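Side-chain contacts in conserved hypothetical protein (Methanosarcina mazei, PDB 2NR4), which binds flavin mononucleotide in a barrel domain but is otherwise of unknown function: residues D83-L86 against F87-T91; K202-K205 against L206-A210; S93-P97 against S98-Y102; E189-A192 against S193-G197. All blocks are in the same frame, centred on the assembly; numbering follows the deposited sequence.

Overall arrangement
The four contacts are local ones, each formed within one run of chain. They come in the order interaction 1, interaction 3, interaction 4, interaction 2. Interaction 1 occupies helix 84-92, beside the flavin, and interaction 3 follows it one residue later, ending on strand 100-103. Their centres are about 12 Å apart, and a salt bridge joins them. Interactions 4 and 2 lie on consecutive helices, 179-195 and 198-210, with centres about 13 Å apart and side chains in touch. Interaction 2 also packs on interaction 1, its centre about 10 Å away. Helix 84-92 thus links the barrel domain to the C-terminal helices. Interactions 3 and 4 are far apart, with centres about 28 Å from each other.

Interaction 1. Residues D83-L86 against F87-T91; sequences DPIL and FVRST. With FMN (flavin mononucleotide), chain C.
Arg89 packs back on the preceding turn through its aliphatic part. Its CD lies 3.8 Å from Ile85 CG2. The chain then bends at chi3 (51°) and brings NH1 to 3.8 Å from Leu86 CD1, which meets the guanidinium obliquely. The charge is answered elsewhere, by a salt bridge from NH2 to Glu99. With an alanine here, Ile85 CG2 would probably lose the aliphatic chain it packs on, Leu86 CD1 the guanidinium, and Glu99 its charged mate.

Backbone N-H groups of 87-90 donate to the carbonyl four residues earlier. Arg89 N donates to Ile85 O at 2.8 Å and Ser90 N to Leu86 O at 2.8 Å. The bond from Phe87 N to Asp83 O is weak. Polar side chains act at both ends. Asp83 is the N-cap, and its OD1 accepts a hydrogen bond from Ile85 N at 3.2 Å, met from above the carboxylate plane. Thr91 OG1 donates to Phe87 O at 2.7 Å, which ties this side chain to its own helix.

Here FMN is met through the backbone: its ribityl O4' donates to Thr91 O at 2.9 Å. Val88 faces helices 158-176 and 198-210, while Phe87 and Ser90 face Pro46 on strand 43-51. This is a side-chain-capped helix packed against a barrel, its last turn forming part of the FMN site, consistent with the FMN-binding clan.

Interaction 2. Residues K202-K205 against L206-A210; sequences KAMK and LIYEA
The Tyr208 ring meets Met204 at its edge. Met204 CE lies in the ring plane, 3.7 Å from Tyr208 CE1. The carbonyl oxygen of Met204 comes in obliquely, 3.2 Å from Tyr208 CD1. Beyond the two segments, Arg186 and Glu189 of helix 179-195 also touch the tyrosine. The Glu209 chain lies against the carbonyl of Lys205. Glu209 CG rests 3.3 Å from Lys205 O, and the chain is extended beyond it.

Met204 reaches two neighbours by curling. It is bent at chi2 (-52°) and chi3 (-58°), which turns SD and CE along the helix toward the following turn. SD then stands 4.0 Å from Ile207 CD1, while CE goes to the tyrosine. The sulfur and the methyl therefore serve different partners, one three residues on and the other four.

The backbone under these groups is regular helix. Tyr208 N donates to Met204 O at 3.1 Å, and Glu209 N to Lys205 O at 3.0 Å. The latter bond is almost straight, with an angle of 176° at the hydrogen.

Met204 and Ile207 also touch helix 158-176, and Leu206 lies on Val88 and Arg89 of helix 84-92. Lys205 and Glu209 are exposed. Lys205 NZ stays 6.0 Å from Glu209 OE2, so any attraction between their charges is probably weak. The side-chain contact is thus apolar on the packed side, and backbone bonds supply its polar part.

Interaction 3. Residues S93-P97 against S98-Y102; sequences SDLVP and SEFEY
Glu99 reaches back to Val96 because its CG lies beside the backbone N (chi1 -59°) and the chain runs on extended at chi2 (-170°). OE1 then accepts from Val96 N at 2.9 Å, met from above the carboxylate plane. Phe100 takes a similar first torsion (-61°), which brings the ring edge to Val96 O.

The grip on Val96 is double. Glu99 N donates to Val96 O, also at 2.9 Å, so both polar backbone atoms of Val96 are bound by one residue. Phe100 N donates to Pro97 O at 3.3 Å. These two overlapping bonds make a short 3-10 turn that leads into strand 100-103.

At that ring edge Val96 O lies 3.3 Å from Phe100 CD2. Leu95 CB is 3.9 Å from Phe100 CE2, and the two methyls of Leu95 approach Glu99 OE2. A water donates to Pro97 O at 2.6 Å and is hydrogen-bonded to Tyr102 OH at 2.9 Å.

Were Glu99 replaced by an alanine, Val96 N would probably lose its acceptor and the Arg89 guanidinium its counter-charge. Leu95 and Phe100 turn to Ala44 of strand 43-51 and to Leu113. Since OE1 accepts from Val96 N and also pairs with Arg89 NH2, the carboxylate is likely to stay ionised and to pin this loop to helix 84-92.

Interaction 4. Residues E189-A192 against S193-G197; sequences ESLA and SKCGG
Leu191 and Cys195 meet in the last turns of helix 179-195, a C-terminal helix end followed by a short break before helix 198-210. Leu191 CD2 is 4.3 Å from Cys195 SG, a loose apolar contact. SG lies beside its own backbone N (chi1 -55°), which points it back along the helix. The backbone tie below is closer: Cys195 N donates to Leu191 O at 2.7 Å.

Lys194 leans on a carbonyl of the turn before. Its CG sits 3.1 Å from Ser190 O, and the chain then leads away. Glu189 reaches forward instead. It bends at chi2 (-80°), and its OE2 comes within 4.1 Å of Ser193 CB. Ser190 OG is bonded to Arg186 O, one turn earlier.

The helix ends at Gly196, whose N donates to Ala192 O at 2.8 Å. This bond is less straight, with 135° at the hydrogen, and the donor stands above the carbonyl plane. Gly196 is the first residue to leave helical angles. Gly197 is then the N-cap of the next helix, and its N is hydrogen-bonded to Glu200.

Asn157 binds Cys195 O, and Cys195 also packs on Ile30 of the second subunit. Leu191 lies on Arg158 and Ala162 of helix 158-176, while Glu189 and Ala192 touch Met204 of helix 198-210, so this helix end contacts both neighbouring helices and the partner subunit.

Interaction 1. Residues D83-L86 against F87-T91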
loop_
_atom_site.group_PDB
_atom_site.type_symbol
_atom_site.label_atom_id
_atom_site.label_comp_id
_atom_site.label_asym_id
_atom_site.label_seq_id
_atom_site.Cartn_x
_atom_site.Cartn_y
_atom_site.Cartn_z
ATOM N N ASP A 83 4.189 6.727 5.959
ATOM C CA ASP A 83 4.793 6.423 7.242
ATOM C C ASP A 83 3.774 5.842 8.237
ATOM O O ASP A 83 2.831 6.530 8.623
ATOM C CB ASP A 83 5.405 7.716 7.782
ATOM C CG ASP A 83 6.067 7.539 9.120
ATOM O OD1 ASP A 83 6.393 6.374 9.553
ATOM O OD2 ASP A 83 6.274 8.611 9.734
ATOM N N PRO A 84 3.954 4.572 8.656
ATOM C CA PRO A 84 2.932 3.962 9.505
ATOM C C PRO A 84 2.926 4.604 10.906
ATOM O O PRO A 84 1.906 4.590 11.568
ATOM C CB PRO A 84 3.377 2.497 9.568
ATOM C CG PRO A 84 4.889 2.601 9.415
ATOM C CD PRO A 84 5.059 3.637 8.372
ATOM N N ILE A 85 4.075 5.120 11.342
ATOM C CA ILE A 85 4.156 5.866 12.626
ATOM C C ILE A 85 3.189 7.056 12.674
ATOM O O ILE A 85 2.415 7.214 13.615
ATOM C CB ILE A 85 5.604 6.277 12.985
ATOM C CG1 ILE A 85 6.454 5.019 13.294
ATOM C CG2 ILE A 85 5.574 7.201 14.241
ATOM C CD1 ILE A 85 7.974 5.290 13.374
ATOM N N LEU A 86 3.208 7.879 11.629
ATOM C CA LEU A 86 2.282 9.028 11.543
ATOM C C LEU A 86 0.818 8.616 11.490
ATOM O O LEU A 86 -0.055 9.228 12.143
ATOM C CB LEU A 86 2.691 9.919 10.377
ATOM C CG LEU A 86 2.454 11.423 10.304
ATOM C CD1 LEU A 86 2.763 12.144 11.655
ATOM C CD2 LEU A 86 3.339 11.944 9.200
ATOM N N PHE A 87 0.501 7.545 10.760
ATOM C CA PHE A 87 -0.839 7.007 10.846
ATOM C C PHE A 87 -1.323 6.671 12.240
ATOM O O PHE A 87 -2.466 6.940 12.610
ATOM C CB PHE A 87 -0.983 5.720 9.982
ATOM C CG PHE A 87 -1.682 5.943 8.705
ATOM C CD1 PHE A 87 -3.066 5.894 8.648
ATOM C CD2 PHE A 87 -0.964 6.214 7.551
ATOM C CE1 PHE A 87 -3.713 6.106 7.468
ATOM C CE2 PHE A 87 -1.622 6.428 6.379
ATOM C CZ PHE A 87 -3.002 6.384 6.357
ATOM N N VAL A 88 -0.478 5.986 13.003
ATOM C CA VAL A 88 -0.899 5.514 14.293
ATOM C C VAL A 88 -0.931 6.714 15.237
ATOM O O VAL A 88 -1.864 6.861 15.990
ATOM C CB VAL A 88 0.022 4.399 14.819
ATOM C CG1 VAL A 88 -0.304 4.049 16.262
ATOM C CG2 VAL A 88 -0.117 3.119 13.937
ATOM N N ARG A 89 0.068 7.574 15.160
ATOM C CA ARG A 89 0.073 8.781 16.014
ATOM C C ARG A 89 -1.143 9.656 15.748
ATOM O O ARG A 89 -1.755 10.167 16.690
ATOM C CB ARG A 89 1.343 9.587 15.780
ATOM C CG ARG A 89 2.603 8.902 16.346
ATOM C CD ARG A 89 3.803 9.823 16.336
ATOM N NE ARG A 89 3.473 11.105 16.967
ATOM C CZ ARG A 89 3.615 12.302 16.405
ATOM N NH1 ARG A 89 4.118 12.445 15.177
ATOM N NH2 ARG A 89 3.241 13.383 17.100
ATOM N N SER A 90 -1.502 9.846 14.474
ATOM C CA SER A 90 -2.681 10.682 14.202
ATOM C C SER A 90 -3.982 10.000 14.630
ATOM O O SER A 90 -5.009 10.645 14.834
ATOM C CB SER A 90 -2.738 11.096 12.740
ATOM O OG SER A 90 -2.986 9.963 11.951
ATOM N N THR A 91 -3.973 8.678 14.748
ATOM C CA THR A 91 -5.179 7.982 15.179
ATOM C C THR A 91 -5.405 8.088 16.667
ATOM O O THR A 91 -6.526 8.314 17.105
ATOM C CB THR A 91 -5.129 6.463 14.836
ATOM O OG1 THR A 91 -4.995 6.310 13.437
ATOM C CG2 THR A 91 -6.394 5.731 15.339
HETATM N N1 FMN C . -13.103 7.917 10.623
HETATM C C2 FMN C . -14.083 8.531 9.872
HETATM O O2 FMN C . -14.914 9.227 10.449
HETATM N N3 FMN C . -14.145 8.336 8.508
HETATM C C4 FMN C . -13.205 7.537 7.875
HETATM O O4 FMN C . -13.112 7.526 6.654
HETATM C C4A FMN C . -12.205 6.923 8.627
HETATM N N5 FMN C . -11.260 6.113 8.018
HETATM C C5A FMN C . -10.252 5.516 8.762
HETATM C C6 FMN C . -9.294 4.715 8.127
HETATM C C7 FMN C . -8.281 4.115 8.861
HETATM C C7M FMN C . -7.316 3.207 8.150
HETATM C C8 FMN C . -8.241 4.307 10.259
HETATM C C8M FMN C . -7.099 3.828 11.072
HETATM C C9 FMN C . -9.199 5.101 10.904
HETATM C C9A FMN C . -10.207 5.720 10.142
HETATM N N10 FMN C . -11.170 6.523 10.756
HETATM C C10 FMN C . -12.164 7.118 10.007
HETATM C "C1'" FMN C . -11.229 6.619 12.250
HETATM C "C2'" FMN C . -10.544 7.912 12.676
HETATM O "O2'" FMN C . -9.270 7.984 12.094
HETATM C "C3'" FMN C . -10.365 7.880 14.176
HETATM O "O3'" FMN C . -11.647 7.829 14.778
HETATM C "C4'" FMN C . -9.549 9.076 14.663
HETATM O "O4'" FMN C . -9.220 8.779 15.997
HETATM C "C5'" FMN C . -10.335 10.391 14.580
HETATM O "O5'" FMN C . -9.704 11.392 15.352
HETATM P P FMN C . -10.159 12.949 15.411
HETATM O O1P FMN C . -11.116 13.045 16.612
HETATM O O2P FMN C . -10.949 13.287 14.125
HETATM O O3P FMN C . -8.903 13.782 15.681
#

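Interaction 2. Residues K202-K205 against L206-A210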
loop_
_atom_site.group_PDB
_atom_site.type_symbol
_atom_site.label_atom_id
_atom_site.label_comp_id
_atom_site.label_asym_id
_atom_site.label_seq_id
_atom_site.Cartn_x
_atom_site.Cartn_y
_atom_site.Cartn_z
ATOM N N LYS A 202 7.750 -0.202 15.172
ATOM C CA LYS A 202 7.502 0.944 16.069
ATOM C C LYS A 202 6.019 1.346 16.111
ATOM O O LYS A 202 5.472 1.636 17.183
ATOM C CB LYS A 202 8.343 2.171 15.665
ATOM C CG LYS A 202 9.824 2.118 16.016
ATOM C CD LYS A 202 10.451 3.540 16.021
ATOM C CE LYS A 202 11.820 3.543 15.292
ATOM N NZ LYS A 202 12.637 2.350 15.696
ATOM N N ALA A 203 5.365 1.342 14.939
ATOM C CA ALA A 203 3.932 1.652 14.846
ATOM C C ALA A 203 3.067 0.693 15.648
ATOM O O ALA A 203 2.184 1.118 16.384
ATOM C CB ALA A 203 3.473 1.700 13.378
ATOM N N MET A 204 3.349 -0.604 15.540
ATOM C CA MET A 204 2.623 -1.598 16.316
ATOM C C MET A 204 2.792 -1.373 17.803
ATOM O O MET A 204 1.828 -1.479 18.551
ATOM C CB MET A 204 3.073 -3.016 15.955
ATOM C CG MET A 204 2.481 -3.549 14.667
ATOM S SD MET A 204 0.668 -3.461 14.507
ATOM C CE MET A 204 0.098 -4.336 15.849
ATOM N N LYS A 205 4.002 -1.048 18.237
ATOM C CA LYS A 205 4.254 -0.749 19.652
ATOM C C LYS A 205 3.381 0.419 20.120
ATOM O O LYS A 205 2.819 0.391 21.225
ATOM C CB LYS A 205 5.732 -0.428 19.869
ATOM C CG LYS A 205 6.392 -1.157 21.074
ATOM C CD LYS A 205 7.919 -0.924 21.104
ATOM C CE LYS A 205 8.708 -2.196 21.492
ATOM N NZ LYS A 205 9.276 -2.251 22.894
ATOM N N LEU A 206 3.231 1.436 19.269
ATOM C CA LEU A 206 2.358 2.553 19.600
ATOM C C LEU A 206 0.893 2.173 19.743
ATOM O O LEU A 206 0.175 2.757 20.583
ATOM C CB LEU A 206 2.538 3.720 18.624
ATOM C CG LEU A 206 3.899 4.434 18.595
ATOM C CD1 LEU A 206 3.789 5.589 17.613
ATOM C CD2 LEU A 206 4.328 4.974 19.979
ATOM N N ILE A 207 0.422 1.234 18.919
ATOM C CA ILE A 207 -0.959 0.729 19.034
ATOM C C ILE A 207 -1.204 0.057 20.395
ATOM O O ILE A 207 -2.238 0.311 21.048
ATOM C CB ILE A 207 -1.370 -0.228 17.856
ATOM C CG1 ILE A 207 -1.502 0.575 16.555
ATOM C CG2 ILE A 207 -2.713 -0.859 18.132
ATOM C CD1 ILE A 207 -1.510 -0.238 15.239
ATOM N N TYR A 208 -0.251 -0.791 20.783
ATOM C CA TYR A 208 -0.258 -1.499 22.064
ATOM C C TYR A 208 -0.276 -0.532 23.253
ATOM O O TYR A 208 -1.171 -0.627 24.112
ATOM C CB TYR A 208 0.929 -2.461 22.123
ATOM C CG TYR A 208 0.653 -3.777 21.449
ATOM C CD1 TYR A 208 0.358 -3.852 20.094
ATOM C CD2 TYR A 208 0.701 -4.961 22.167
ATOM C CE1 TYR A 208 0.110 -5.061 19.475
ATOM C CE2 TYR A 208 0.453 -6.191 21.548
ATOM C CZ TYR A 208 0.150 -6.229 20.202
ATOM O OH TYR A 208 -0.110 -7.448 19.586
ATOM N N GLU A 209 0.688 0.399 23.281
ATOM C CA GLU A 209 0.714 1.492 24.268
ATOM C C GLU A 209 -0.607 2.267 24.334
ATOM O O GLU A 209 -1.079 2.586 25.423
ATOM C CB GLU A 209 1.861 2.465 24.003
ATOM C CG GLU A 209 3.251 1.885 24.138
ATOM C CD GLU A 209 4.349 2.851 23.669
ATOM O OE1 GLU A 209 4.089 4.074 23.522
ATOM O OE2 GLU A 209 5.481 2.371 23.435
ATOM N N ALA A 210 -1.203 2.574 23.182
ATOM C CA ALA A 210 -2.478 3.290 23.145
ATOM C C ALA A 210 -3.603 2.477 23.778
ATOM O O ALA A 210 -4.548 3.046 24.338
ATOM C CB ALA A 210 -2.854 3.668 21.715
#

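Interaction 3. Residues S93-P97 against S98-Y102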
loop_
_atom_site.group_PDB
_atom_site.type_symbol
_atom_site.label_atom_id
_atom_site.label_comp_id
_atom_site.label_asym_id
_atom_site.label_seq_id
_atom_site.Cartn_x
_atom_site.Cartn_y
_atom_site.Cartn_z
ATOM N N SER A 93 -3.444 9.897 19.010
ATOM C CA SER A 93 -2.844 11.055 19.683
ATOM C C SER A 93 -3.206 12.339 18.977
ATOM O O SER A 93 -3.980 12.347 18.038
ATOM C CB SER A 93 -1.316 10.945 19.726
ATOM O OG SER A 93 -0.893 9.726 20.297
ATOM N N ASP A 94 -2.655 13.433 19.486
ATOM C CA ASP A 94 -2.761 14.733 18.862
ATOM C C ASP A 94 -1.385 15.037 18.269
ATOM O O ASP A 94 -0.373 15.026 18.981
ATOM C CB ASP A 94 -3.112 15.816 19.903
ATOM C CG ASP A 94 -4.381 15.506 20.702
ATOM O OD1 ASP A 94 -5.429 16.130 20.419
ATOM O OD2 ASP A 94 -4.331 14.673 21.638
ATOM N N LEU A 95 -1.326 15.305 16.974
ATOM C CA LEU A 95 -0.073 15.772 16.401
ATOM C C LEU A 95 0.104 17.201 16.913
ATOM O O LEU A 95 -0.863 17.928 17.096
ATOM C CB LEU A 95 -0.101 15.752 14.880
ATOM C CG LEU A 95 -0.287 14.435 14.118
ATOM C CD1 LEU A 95 0.153 14.629 12.679
ATOM C CD2 LEU A 95 0.490 13.286 14.721
ATOM N N VAL A 96 1.337 17.581 17.180
ATOM C CA VAL A 96 1.569 18.916 17.721
ATOM C C VAL A 96 1.513 19.958 16.589
ATOM O O VAL A 96 1.774 19.631 15.413
ATOM C CB VAL A 96 2.822 18.955 18.614
ATOM C CG1 VAL A 96 2.547 18.198 19.910
ATOM C CG2 VAL A 96 3.985 18.374 17.937
ATOM N N PRO A 97 1.098 21.200 16.913
ATOM C CA PRO A 97 1.024 22.211 15.863
ATOM C C PRO A 97 2.284 22.387 15.021
ATOM O O PRO A 97 2.149 22.798 13.859
ATOM C CB PRO A 97 0.657 23.510 16.643
ATOM C CG PRO A 97 -0.070 22.976 17.873
ATOM C CD PRO A 97 0.652 21.733 18.225
ATOM N N SER A 98 3.468 22.022 15.536
ATOM C CA SER A 98 4.727 22.137 14.745
ATOM C C SER A 98 4.845 21.142 13.582
ATOM O O SER A 98 5.738 21.250 12.732
ATOM C CB SER A 98 5.995 22.056 15.612
ATOM O OG SER A 98 5.958 21.008 16.571
ATOM N N GLU A 99 3.929 20.182 13.549
ATOM C CA GLU A 99 3.932 19.154 12.507
ATOM C C GLU A 99 3.169 19.598 11.267
ATOM O O GLU A 99 3.110 18.886 10.261
ATOM C CB GLU A 99 3.335 17.867 13.102
ATOM C CG GLU A 99 4.135 17.403 14.313
ATOM C CD GLU A 99 3.756 16.035 14.811
ATOM O OE1 GLU A 99 3.360 15.909 15.990
ATOM O OE2 GLU A 99 3.881 15.075 14.022
ATOM N N PHE A 100 2.547 20.764 11.351
ATOM C CA PHE A 100 1.731 21.292 10.286
ATOM C C PHE A 100 2.389 22.522 9.673
ATOM O O PHE A 100 3.198 23.208 10.333
ATOM C CB PHE A 100 0.374 21.721 10.825
ATOM C CG PHE A 100 -0.417 20.605 11.449
ATOM C CD1 PHE A 100 -1.368 19.914 10.705
ATOM C CD2 PHE A 100 -0.209 20.250 12.791
ATOM C CE1 PHE A 100 -2.126 18.887 11.295
ATOM C CE2 PHE A 100 -0.964 19.205 13.409
ATOM C CZ PHE A 100 -1.928 18.527 12.637
ATOM N N GLU A 101 1.991 22.820 8.445
ATOM C CA GLU A 101 2.349 24.059 7.792
ATOM C C GLU A 101 1.114 24.629 7.117
ATOM O O GLU A 101 0.116 23.906 6.905
ATOM C CB GLU A 101 3.533 23.858 6.832
ATOM C CG GLU A 101 3.245 23.141 5.515
ATOM C CD GLU A 101 4.535 22.912 4.698
ATOM O OE1 GLU A 101 5.596 23.503 5.053
ATOM O OE2 GLU A 101 4.497 22.154 3.702
ATOM N N TYR A 102 1.153 25.927 6.807
ATOM C CA TYR A 102 -0.007 26.607 6.233
ATOM C C TYR A 102 0.157 26.919 4.752
ATOM O O TYR A 102 1.206 27.382 4.289
ATOM C CB TYR A 102 -0.438 27.834 7.092
ATOM C CG TYR A 102 -0.872 27.358 8.438
ATOM C CD1 TYR A 102 -2.213 27.313 8.805
ATOM C CD2 TYR A 102 0.070 26.842 9.309
ATOM C CE1 TYR A 102 -2.578 26.798 10.065
ATOM C CE2 TYR A 102 -0.277 26.330 10.532
ATOM C CZ TYR A 102 -1.585 26.300 10.902
ATOM O OH TYR A 102 -1.842 25.756 12.139
HETATM O O HOH W 1 0.602 24.851 13.372
#

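Interaction 4. Residues E189-A192 against S193-G197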
loop_
_atom_site.group_PDB
_atom_site.type_symbol
_atom_site.label_atom_id
_atom_site.label_comp_id
_atom_site.label_asym_id
_atom_site.label_seq_id
_atom_site.Cartn_x
_atom_site.Cartn_y
_atom_site.Cartn_z
ATOM N N GLU A 189 0.001 -7.854 14.310
ATOM C CA GLU A 189 1.322 -7.636 14.899
ATOM C C GLU A 189 2.301 -8.661 14.327
ATOM O O GLU A 189 3.444 -8.322 14.019
ATOM C CB GLU A 189 1.302 -7.769 16.444
ATOM C CG GLU A 189 2.594 -7.250 17.100
ATOM C CD GLU A 189 3.736 -8.272 17.033
ATOM O OE1 GLU A 189 3.449 -9.472 16.827
ATOM O OE2 GLU A 189 4.918 -7.901 17.197
ATOM N N SER A 190 1.852 -9.902 14.184
ATOM C CA SER A 190 2.691 -10.964 13.614
ATOM C C SER A 190 3.171 -10.660 12.207
ATOM O O SER A 190 4.327 -10.894 11.892
ATOM C CB SER A 190 1.980 -12.313 13.652
ATOM O OG SER A 190 1.704 -12.641 15.003
ATOM N N LEU A 191 2.292 -10.126 11.354
ATOM C CA LEU A 191 2.687 -9.749 10.002
ATOM C C LEU A 191 3.570 -8.528 9.958
ATOM O O LEU A 191 4.457 -8.405 9.096
ATOM C CB LEU A 191 1.449 -9.516 9.129
ATOM C CG LEU A 191 0.704 -10.749 8.608
ATOM C CD1 LEU A 191 -0.498 -10.246 7.833
ATOM C CD2 LEU A 191 1.628 -11.601 7.697
ATOM N N ALA A 192 3.333 -7.592 10.872
ATOM C CA ALA A 192 4.146 -6.407 10.910
ATOM C C ALA A 192 5.584 -6.774 11.269
ATOM O O ALA A 192 6.536 -6.181 10.755
ATOM C CB ALA A 192 3.578 -5.416 11.958
ATOM N N SER A 193 5.707 -7.725 12.198
ATOM C CA SER A 193 7.002 -8.219 12.620
ATOM C C SER A 193 7.739 -8.984 11.516
ATOM O O SER A 193 8.963 -8.863 11.406
ATOM C CB SER A 193 6.867 -9.136 13.826
ATOM O OG SER A 193 8.166 -9.233 14.405
ATOM N N LYS A 194 7.001 -9.796 10.749
ATOM C CA LYS A 194 7.598 -10.602 9.681
ATOM C C LYS A 194 7.900 -9.757 8.474
ATOM O O LYS A 194 9.001 -9.837 7.915
ATOM C CB LYS A 194 6.689 -11.764 9.288
ATOM C CG LYS A 194 6.403 -12.698 10.435
ATOM C CD LYS A 194 5.420 -13.808 10.038
ATOM C CE LYS A 194 5.643 -15.063 10.905
ATOM N NZ LYS A 194 7.073 -15.528 10.772
ATOM N N CYS A 195 6.936 -8.925 8.078
ATOM C CA CYS A 195 7.013 -8.209 6.777
ATOM C C CYS A 195 7.424 -6.755 6.874
ATOM O O CYS A 195 7.943 -6.179 5.915
ATOM C CB CYS A 195 5.666 -8.324 6.000
ATOM S SG CYS A 195 5.075 -10.030 5.737
ATOM N N GLY A 196 7.200 -6.119 8.033
ATOM C CA GLY A 196 7.502 -4.691 8.112
ATOM C C GLY A 196 8.971 -4.443 8.345
ATOM O O GLY A 196 9.717 -5.385 8.606
ATOM N N GLY A 197 9.365 -3.197 8.212
ATOM C CA GLY A 197 10.638 -2.683 8.700
ATOM C C GLY A 197 10.522 -2.140 10.099
ATOM O O GLY A 197 9.494 -2.360 10.788
#